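Local coordinates for protein diadenosine tetraphosphatase, putative (Trypanosoma brucei, PDB 2QJC) that binds two manganese ions as a calcineurin-like metallophosphoesterase and probably hydrolyses phosphate esters or anhydrides such as diadenosine tetraphosphate, at residues T49-G54 with I130-H135; G65-L70 with E120-Q125; Q213-A218 with G239-V244. All blocks are in the same frame, centred on the assembly; numbering follows the deposited sequence.

Interaction 1 of 3, residues T49-G54 with I130-H135; sequences TLVAVG and IRIPAH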
loop_
_atom_site.group_PDB
_atom_site.type_symbol
_atom_site.label_atom_id
_atom_site.label_comp_id
_atom_site.label_asym_id
_atom_site.label_seq_id
_atom_site.Cartn_x
_atom_site.Cartn_y
_atom_site.Cartn_z
ATOM N N THR A 49 4.457 7.296 13.307
ATOM C CA THR A 49 5.194 6.693 12.210
ATOM C C THR A 49 4.177 6.550 11.089
ATOM O O THR A 49 3.037 6.141 11.322
ATOM C CB THR A 49 5.727 5.312 12.589
ATOM O OG1 THR A 49 6.509 5.422 13.781
ATOM C CG2 THR A 49 6.603 4.753 11.476
ATOM N N LEU A 50 4.579 6.909 9.879
ATOM C CA LEU A 50 3.681 6.826 8.736
ATOM C C LEU A 50 4.131 5.708 7.796
ATOM O O LEU A 50 5.323 5.560 7.524
ATOM C CB LEU A 50 3.667 8.170 7.999
ATOM C CG LEU A 50 2.754 8.312 6.777
ATOM C CD1 LEU A 50 1.301 7.987 7.150
ATOM C CD2 LEU A 50 2.862 9.737 6.246
ATOM N N VAL A 51 3.178 4.909 7.326
ATOM C CA VAL A 51 3.489 3.813 6.402
ATOM C C VAL A 51 2.474 3.779 5.255
ATOM O O VAL A 51 1.273 3.680 5.493
ATOM C CB VAL A 51 3.458 2.435 7.118
ATOM C CG1 VAL A 51 3.912 1.348 6.172
ATOM C CG2 VAL A 51 4.333 2.462 8.360
ATOM N N ALA A 52 2.956 3.869 4.018
ATOM C CA ALA A 52 2.084 3.821 2.842
ATOM C C ALA A 52 1.985 2.395 2.296
ATOM O O ALA A 52 2.892 1.589 2.489
ATOM C CB ALA A 52 2.618 4.746 1.757
ATOM N N VAL A 53 0.885 2.086 1.614
ATOM C CA VAL A 53 0.695 0.756 1.038
ATOM C C VAL A 53 1.248 0.688 -0.396
ATOM O O VAL A 53 1.142 -0.337 -1.074
ATOM C CB VAL A 53 -0.802 0.340 1.016
ATOM C CG1 VAL A 53 -1.371 0.347 2.444
ATOM C CG2 VAL A 53 -1.597 1.257 0.084
ATOM N N GLY A 54 1.843 1.783 -0.856
ATOM C CA GLY A 54 2.398 1.788 -2.196
ATOM C C GLY A 54 1.491 2.454 -3.208
ATOM O O GLY A 54 0.376 2.853 -2.876
ATOM N N ILE A 130 6.273 -4.968 4.982
ATOM C CA ILE A 130 6.770 -4.371 6.219
ATOM C C ILE A 130 6.018 -4.971 7.400
ATOM O O ILE A 130 4.783 -4.979 7.425
ATOM C CB ILE A 130 6.601 -2.828 6.231
ATOM C CG1 ILE A 130 7.501 -2.202 5.165
ATOM C CG2 ILE A 130 6.967 -2.261 7.618
ATOM C CD1 ILE A 130 7.306 -0.703 5.008
ATOM N N ARG A 131 6.769 -5.497 8.365
ATOM C CA ARG A 131 6.180 -6.092 9.561
ATOM C C ARG A 131 6.296 -5.112 10.733
ATOM O O ARG A 131 7.373 -4.561 10.985
ATOM C CB ARG A 131 6.894 -7.403 9.925
ATOM C CG ARG A 131 6.935 -8.442 8.820
ATOM C CD ARG A 131 7.509 -9.776 9.318
ATOM N NE ARG A 131 6.479 -10.617 9.926
ATOM C CZ ARG A 131 6.676 -11.861 10.358
ATOM N NH1 ARG A 131 7.875 -12.419 10.260
ATOM N NH2 ARG A 131 5.664 -12.559 10.861
ATOM N N ILE A 132 5.185 -4.901 11.437
ATOM C CA ILE A 132 5.118 -3.996 12.594
ATOM C C ILE A 132 4.570 -4.863 13.728
ATOM O O ILE A 132 3.399 -4.748 14.120
ATOM C CB ILE A 132 4.150 -2.814 12.320
ATOM C CG1 ILE A 132 4.574 -2.085 11.045
ATOM C CG2 ILE A 132 4.155 -1.835 13.502
ATOM C CD1 ILE A 132 3.502 -1.174 10.481
ATOM N N PRO A 133 5.424 -5.748 14.269
ATOM C CA PRO A 133 5.090 -6.684 15.349
ATOM C C PRO A 133 4.476 -6.142 16.636
ATOM O O PRO A 133 3.646 -6.811 17.249
ATOM C CB PRO A 133 6.406 -7.440 15.574
ATOM C CG PRO A 133 7.456 -6.437 15.170
ATOM C CD PRO A 133 6.862 -5.809 13.937
ATOM N N ALA A 134 4.856 -4.939 17.045
ATOM C CA ALA A 134 4.306 -4.367 18.271
ATOM C C ALA A 134 2.778 -4.248 18.211
ATOM O O ALA A 134 2.088 -4.352 19.233
ATOM C CB ALA A 134 4.929 -2.995 18.527
ATOM N N HIS A 135 2.260 -4.029 17.006
ATOM C CA HIS A 135 0.826 -3.880 16.794
ATOM C C HIS A 135 0.228 -5.091 16.085
ATOM O O HIS A 135 -0.944 -5.073 15.695
ATOM C CB HIS A 135 0.566 -2.614 15.965
ATOM C CG HIS A 135 0.909 -1.340 16.679
ATOM N ND1 HIS A 135 0.252 -0.930 17.820
ATOM C CD2 HIS A 135 1.850 -0.400 16.427
ATOM C CE1 HIS A 135 0.778 0.207 18.244
ATOM N NE2 HIS A 135 1.749 0.551 17.416
#
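In the interior of the calcineurin-like phosphoesterase fold, where two mixed beta-sheets face each other, Val51 of strand 49-52 packs against Ile130 and Ile132 of strand 129-132. The strands belong to different sheets, so side chains alone join them: the closest CA atoms, those of Val51 and Ile130, are still 8.8 Å apart. Val51 spends one methyl on each isoleucine. Its CG1, anti to the backbone N (chi1 -175°), comes to 4.1 Å from Ile130 CD1, the two side chains lying antiparallel and overlapping at their ends. The other methyl, Val51 CG2, lies 4.3 Å from Ile132 CD1. Ile130 and Ile132, two residues apart on an extended strand, present their CB atoms to the same side, and the valine is shared between their delta methyls. Tyr76 of the neighbouring strand 76-77 touches both Val51 and Ile130, Val21 touches Ile132, and the contacts between the two strands are apolar. The side chain of the manganese ligand His141 is about 10 Å from that of Ile130. Strand 49-52 leads through Gly54 to Asp55, a ligand of both manganese ions, and Val53 O is hydrogen-bonded to His141 ND1, which would fix the orientation of that ring. Past the end of strand 129-132 the chain enters a 3-10 turn, where His135 N donates to Ile132 O at 3.2 Å and the His135 ring receives Ile132 CG2 in plane at its edge.

Interaction 2 of 3, residues G65-L70 with E120-Q125; sequences GVVRLL and ETYLSQ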
loop_
_atom_site.group_PDB
_atom_site.type_symbol
_atom_site.label_atom_id
_atom_site.label_comp_id
_atom_site.label_asym_id
_atom_site.label_seq_id
_atom_site.Cartn_x
_atom_site.Cartn_y
_atom_site.Cartn_z
ATOM N N GLY A 65 5.594 15.376 -5.786
ATOM C CA GLY A 65 5.411 16.015 -4.495
ATOM C C GLY A 65 5.053 15.014 -3.415
ATOM O O GLY A 65 5.472 15.148 -2.263
ATOM N N VAL A 66 4.273 14.006 -3.793
ATOM C CA VAL A 66 3.855 12.959 -2.872
ATOM C C VAL A 66 5.059 12.229 -2.301
ATOM O O VAL A 66 5.159 12.024 -1.089
ATOM C CB VAL A 66 2.956 11.916 -3.581
ATOM C CG1 VAL A 66 2.981 10.588 -2.818
ATOM C CG2 VAL A 66 1.538 12.439 -3.678
ATOM N N VAL A 67 5.972 11.843 -3.185
ATOM C CA VAL A 67 7.156 11.103 -2.791
ATOM C C VAL A 67 8.137 11.929 -1.979
ATOM O O VAL A 67 8.772 11.413 -1.056
ATOM C CB VAL A 67 7.846 10.505 -4.040
ATOM C CG1 VAL A 67 9.180 9.884 -3.675
ATOM C CG2 VAL A 67 6.927 9.452 -4.668
ATOM N N ARG A 68 8.256 13.211 -2.313
ATOM C CA ARG A 68 9.159 14.103 -1.590
ATOM C C ARG A 68 8.625 14.432 -0.200
ATOM O O ARG A 68 9.394 14.629 0.734
ATOM C CB ARG A 68 9.382 15.388 -2.392
ATOM C CG ARG A 68 10.455 15.239 -3.448
ATOM C CD ARG A 68 10.408 16.357 -4.470
ATOM N NE ARG A 68 11.533 16.261 -5.397
ATOM C CZ ARG A 68 11.564 16.834 -6.594
ATOM N NH1 ARG A 68 10.526 17.548 -7.016
ATOM N NH2 ARG A 68 12.628 16.683 -7.374
ATOM N N LEU A 69 7.306 14.497 -0.072
ATOM C CA LEU A 69 6.686 14.769 1.214
ATOM C C LEU A 69 6.973 13.593 2.145
ATOM O O LEU A 69 7.404 13.774 3.288
ATOM C CB LEU A 69 5.171 14.942 1.053
ATOM C CG LEU A 69 4.369 15.027 2.359
ATOM C CD1 LEU A 69 4.905 16.167 3.215
ATOM C CD2 LEU A 69 2.910 15.251 2.056
ATOM N N LEU A 70 6.732 12.384 1.650
ATOM C CA LEU A 70 6.970 11.183 2.441
ATOM C C LEU A 70 8.439 11.085 2.847
ATOM O O LEU A 70 8.755 10.653 3.962
ATOM C CB LEU A 70 6.547 9.937 1.654
ATOM C CG LEU A 70 5.044 9.891 1.350
ATOM C CD1 LEU A 70 4.725 8.724 0.431
ATOM C CD2 LEU A 70 4.267 9.784 2.659
ATOM N N GLU A 120 13.311 8.891 -7.786
ATOM C CA GLU A 120 13.673 7.555 -8.248
ATOM C C GLU A 120 14.427 6.769 -7.173
ATOM O O GLU A 120 14.270 5.549 -7.055
ATOM C CB GLU A 120 14.529 7.662 -9.510
ATOM C CG GLU A 120 15.054 6.343 -10.034
ATOM C CD GLU A 120 15.946 6.531 -11.245
ATOM O OE1 GLU A 120 15.479 7.126 -12.241
ATOM O OE2 GLU A 120 17.117 6.093 -11.204
ATOM N N THR A 121 15.240 7.472 -6.390
ATOM C CA THR A 121 16.013 6.837 -5.331
ATOM C C THR A 121 15.123 6.353 -4.193
ATOM O O THR A 121 15.302 5.241 -3.696
ATOM C CB THR A 121 17.080 7.803 -4.774
ATOM O OG1 THR A 121 18.058 8.055 -5.788
ATOM C CG2 THR A 121 17.766 7.210 -3.562
ATOM N N TYR A 122 14.162 7.183 -3.792
ATOM C CA TYR A 122 13.242 6.832 -2.714
ATOM C C TYR A 122 12.445 5.586 -3.072
ATOM O O TYR A 122 12.295 4.682 -2.247
ATOM C CB TYR A 122 12.273 7.983 -2.425
ATOM C CG TYR A 122 11.288 7.690 -1.310
ATOM C CD1 TYR A 122 11.606 7.953 0.023
ATOM C CD2 TYR A 122 10.047 7.112 -1.587
ATOM C CE1 TYR A 122 10.704 7.649 1.062
ATOM C CE2 TYR A 122 9.141 6.797 -0.562
ATOM C CZ TYR A 122 9.473 7.069 0.755
ATOM O OH TYR A 122 8.575 6.761 1.754
ATOM N N LEU A 123 11.929 5.548 -4.300
ATOM C CA LEU A 123 11.139 4.411 -4.778
ATOM C C LEU A 123 11.979 3.150 -4.914
ATOM O O LEU A 123 11.518 2.040 -4.650
ATOM C CB LEU A 123 10.523 4.720 -6.148
ATOM C CG LEU A 123 9.496 5.848 -6.267
ATOM C CD1 LEU A 123 8.969 5.896 -7.693
ATOM C CD2 LEU A 123 8.358 5.614 -5.296
ATOM N N SER A 124 13.220 3.336 -5.334
ATOM C CA SER A 124 14.137 2.234 -5.551
ATOM C C SER A 124 14.542 1.500 -4.273
ATOM O O SER A 124 15.122 0.423 -4.336
ATOM C CB SER A 124 15.381 2.757 -6.270
ATOM O OG SER A 124 16.215 1.693 -6.682
ATOM N N GLN A 125 14.231 2.073 -3.116
ATOM C CA GLN A 125 14.598 1.437 -1.855
ATOM C C GLN A 125 13.418 0.856 -1.079
ATOM O O GLN A 125 13.589 0.369 0.036
ATOM C CB GLN A 125 15.351 2.441 -0.973
ATOM C CG GLN A 125 14.562 3.704 -0.655
ATOM C CD GLN A 125 15.438 4.809 -0.081
ATOM O OE1 GLN A 125 16.087 4.633 0.952
ATOM N NE2 GLN A 125 15.459 5.957 -0.754
#
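The Tyr122 ring is met obliquely by Val67 at its root and by Leu70 at its hydroxyl end. Val67 CG1 is 3.6 Å from Tyr122 CD2 and also touches the methylene that carries the ring, Tyr122 CB, at 3.8 Å. One helical turn further on, Leu70 CB sits 3.8 Å from Tyr122 OH and 4.2 Å from Tyr122 CZ. The phenol therefore lies slantwise across the side of helix 63-73, reaching out from helix 117-124 because CG is anti to its backbone N (chi1 -180°). Its polar tip is buried but satisfied: Tyr122 OH is hydrogen-bonded to Ala75 O, just beyond the end of helix 63-73, and this bond anchors the ring across that helix. Beside it Leu123 CD2 comes to 4.1 Å from Val67 CG2, the leucine side chain standing roughly perpendicular to the valine. Val67 thus divides its methyls between consecutive residues of the opposing helix, CG1 to the ring and CG2 to the leucine. Helix 63-73 is the connecting helix of a beta-alpha-beta crossover between the parallel, adjacent strands 49-52 and 76-77, and helix 117-124 packs on it with short-segment axes 10.1 Å apart, crossing at 68°. Leu70 also reaches Leu34 of helix 31-41, and Leu123 rests on Leu56 and on Leu87 of helix 81-91. At the margin a salt bridge from Arg68 NE to Asp118 OD2 ties the same two helices together.

Interaction 3 of 3, residues Q213-A218 with G239-V244; sequences QYKPLA and GCIISV
Lys215 stretches toward Gly239 and Ile241, linking the loop that leads into strand 218-220, an outermost strand of one sheet of the phosphoesterase fold, to the G1 beta bulge of the hairpin 230-236/240-245 at the edge of the other. Its CB points toward the hairpin, and CB, CG and CD form a stem that makes no close contact with residues 239-244. The chain is extended as far as CD, then bends at chi3 (76°), and this turn brings the last two atoms alongside the hairpin. CE passes 3.8 Å from Gly239 O, and NZ donates a hydrogen bond of 3.2 Å to the same oxygen. NZ also lies 4.2 Å from Ile241 CG1, a loose apolar neighbour beside the ammonium group. The carbonyl belongs to the bulge itself: Gly239 and Cys240 both face Val235, and Gly239 takes a positive phi of 89°, as the first residue of a G1 bulge commonly does. Ile241 also touches Ser232 and Ala234 of the neighbouring strand 230-236. On the lysine side the loop is shaped by a cis peptide bond before Pro216, whose O accepts a hydrogen bond from Thr199 OG1. The contact lies away from the manganese site. At its tip, NZ approaches Gly239 O with a C=O...N angle of 150°, tilted 29° from the carbonyl plane.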
loop_
_atom_site.group_PDB
_atom_site.type_symbol
_atom_site.label_atom_id
_atom_site.label_comp_id
_atom_site.label_asym_id
_atom_site.label_seq_id
_atom_site.Cartn_x
_atom_site.Cartn_y
_atom_site.Cartn_z
ATOM N N GLN A 213 -14.900 -6.037 6.072
ATOM C CA GLN A 213 -15.608 -7.225 6.552
ATOM C C GLN A 213 -14.709 -8.356 7.041
ATOM O O GLN A 213 -15.197 -9.398 7.479
ATOM C CB GLN A 213 -16.539 -7.769 5.467
ATOM C CG GLN A 213 -16.841 -6.784 4.367
ATOM C CD GLN A 213 -15.802 -6.817 3.264
ATOM O OE1 GLN A 213 -15.809 -7.715 2.422
ATOM N NE2 GLN A 213 -14.898 -5.846 3.269
ATOM N N TYR A 214 -13.402 -8.163 6.978
ATOM C CA TYR A 214 -12.497 -9.211 7.417
ATOM C C TYR A 214 -11.747 -8.794 8.666
ATOM O O TYR A 214 -10.820 -9.473 9.102
ATOM C CB TYR A 214 -11.527 -9.562 6.293
ATOM C CG TYR A 214 -12.225 -9.865 4.987
ATOM C CD1 TYR A 214 -13.055 -10.979 4.856
ATOM C CD2 TYR A 214 -12.061 -9.033 3.882
ATOM C CE1 TYR A 214 -13.706 -11.259 3.648
ATOM C CE2 TYR A 214 -12.700 -9.299 2.673
ATOM C CZ TYR A 214 -13.518 -10.410 2.563
ATOM O OH TYR A 214 -14.134 -10.671 1.368
ATOM N N LYS A 215 -12.147 -7.666 9.236
ATOM C CA LYS A 215 -11.513 -7.194 10.454
ATOM C C LYS A 215 -11.787 -8.243 11.523
ATOM O O LYS A 215 -12.806 -8.929 11.488
ATOM C CB LYS A 215 -12.097 -5.843 10.893
ATOM C CG LYS A 215 -11.943 -4.741 9.865
ATOM C CD LYS A 215 -12.474 -3.412 10.360
ATOM C CE LYS A 215 -11.518 -2.754 11.346
ATOM N NZ LYS A 215 -11.968 -1.375 11.702
ATOM N N PRO A 216 -10.867 -8.396 12.477
ATOM C CA PRO A 216 -9.620 -7.637 12.576
ATOM C C PRO A 216 -8.437 -8.310 11.865
ATOM O O PRO A 216 -7.304 -7.846 11.975
ATOM C CB PRO A 216 -9.406 -7.561 14.078
ATOM C CG PRO A 216 -9.825 -8.937 14.507
ATOM C CD PRO A 216 -11.109 -9.164 13.714
ATOM N N LEU A 217 -8.699 -9.391 11.133
ATOM C CA LEU A 217 -7.630 -10.114 10.447
ATOM C C LEU A 217 -7.057 -9.421 9.214
ATOM O O LEU A 217 -5.920 -9.684 8.831
ATOM C CB LEU A 217 -8.102 -11.524 10.070
ATOM C CG LEU A 217 -8.339 -12.479 11.247
ATOM C CD1 LEU A 217 -8.769 -13.839 10.721
ATOM C CD2 LEU A 217 -7.057 -12.613 12.068
ATOM N N ALA A 218 -7.840 -8.547 8.589
ATOM C CA ALA A 218 -7.374 -7.833 7.401
ATOM C C ALA A 218 -8.110 -6.510 7.191
ATOM O O ALA A 218 -9.231 -6.330 7.674
ATOM C CB ALA A 218 -7.508 -8.726 6.154
ATOM N N GLY A 239 -6.874 0.142 15.204
ATOM C CA GLY A 239 -7.238 -0.286 13.869
ATOM C C GLY A 239 -8.414 0.506 13.336
ATOM O O GLY A 239 -9.166 0.024 12.491
ATOM N N CYS A 240 -8.575 1.728 13.836
ATOM C CA CYS A 240 -9.666 2.597 13.404
ATOM C C CYS A 240 -9.375 3.243 12.054
ATOM O O CYS A 240 -8.253 3.675 11.782
ATOM C CB CYS A 240 -9.924 3.687 14.448
ATOM S SG CYS A 240 -10.620 3.076 16.009
ATOM N N ILE A 241 -10.398 3.312 11.211
ATOM C CA ILE A 241 -10.256 3.901 9.887
ATOM C C ILE A 241 -10.677 5.374 9.857
ATOM O O ILE A 241 -11.805 5.717 10.212
ATOM C CB ILE A 241 -11.103 3.124 8.842
ATOM C CG1 ILE A 241 -10.817 1.623 8.942
ATOM C CG2 ILE A 241 -10.794 3.619 7.439
ATOM C CD1 ILE A 241 -9.375 1.250 8.678
ATOM N N ILE A 242 -9.753 6.237 9.445
ATOM C CA ILE A 242 -10.013 7.667 9.316
ATOM C C ILE A 242 -9.780 8.030 7.850
ATOM O O ILE A 242 -8.743 7.692 7.280
ATOM C CB ILE A 242 -9.054 8.509 10.177
ATOM C CG1 ILE A 242 -9.360 8.303 11.662
ATOM C CG2 ILE A 242 -9.176 9.982 9.806
ATOM C CD1 ILE A 242 -8.427 9.062 12.581
ATOM N N SER A 243 -10.741 8.721 7.243
ATOM C CA SER A 243 -10.615 9.104 5.845
ATOM C C SER A 243 -11.057 10.534 5.577
ATOM O O SER A 243 -11.707 11.169 6.406
ATOM C CB SER A 243 -11.441 8.160 4.966
ATOM O OG SER A 243 -12.826 8.318 5.224
ATOM N N VAL A 244 -10.691 11.021 4.398
ATOM C CA VAL A 244 -11.039 12.360 3.947
ATOM C C VAL A 244 -11.472 12.239 2.488
ATOM O O VAL A 244 -11.221 11.217 1.838
ATOM C CB VAL A 244 -9.832 13.328 4.016
ATOM C CG1 VAL A 244 -9.381 13.503 5.453
ATOM C CG2 VAL A 244 -8.696 12.805 3.158
#

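Interactions 1 and 2 are buried and apolar across their segments, whereas interaction 3 is partly exposed and rests on one charged side chain and one carbonyl. Interaction 1 joins strands of the two sheets, and interaction 3 ties a loop leading into an outermost strand of one to the edge hairpin of the other; their centres are about 14 Å apart. Interaction 2 instead joins helices outside the sheets. It meets interaction 1 directly, Leu50 CD2 touching Leu70 CD2 at 3.9 Å, and the chain runs from strand 49-52 into helix 63-73 and from helix 117-124 into strand 129-132. Interactions 2 and 3 lie on opposite sides of the chain's centre.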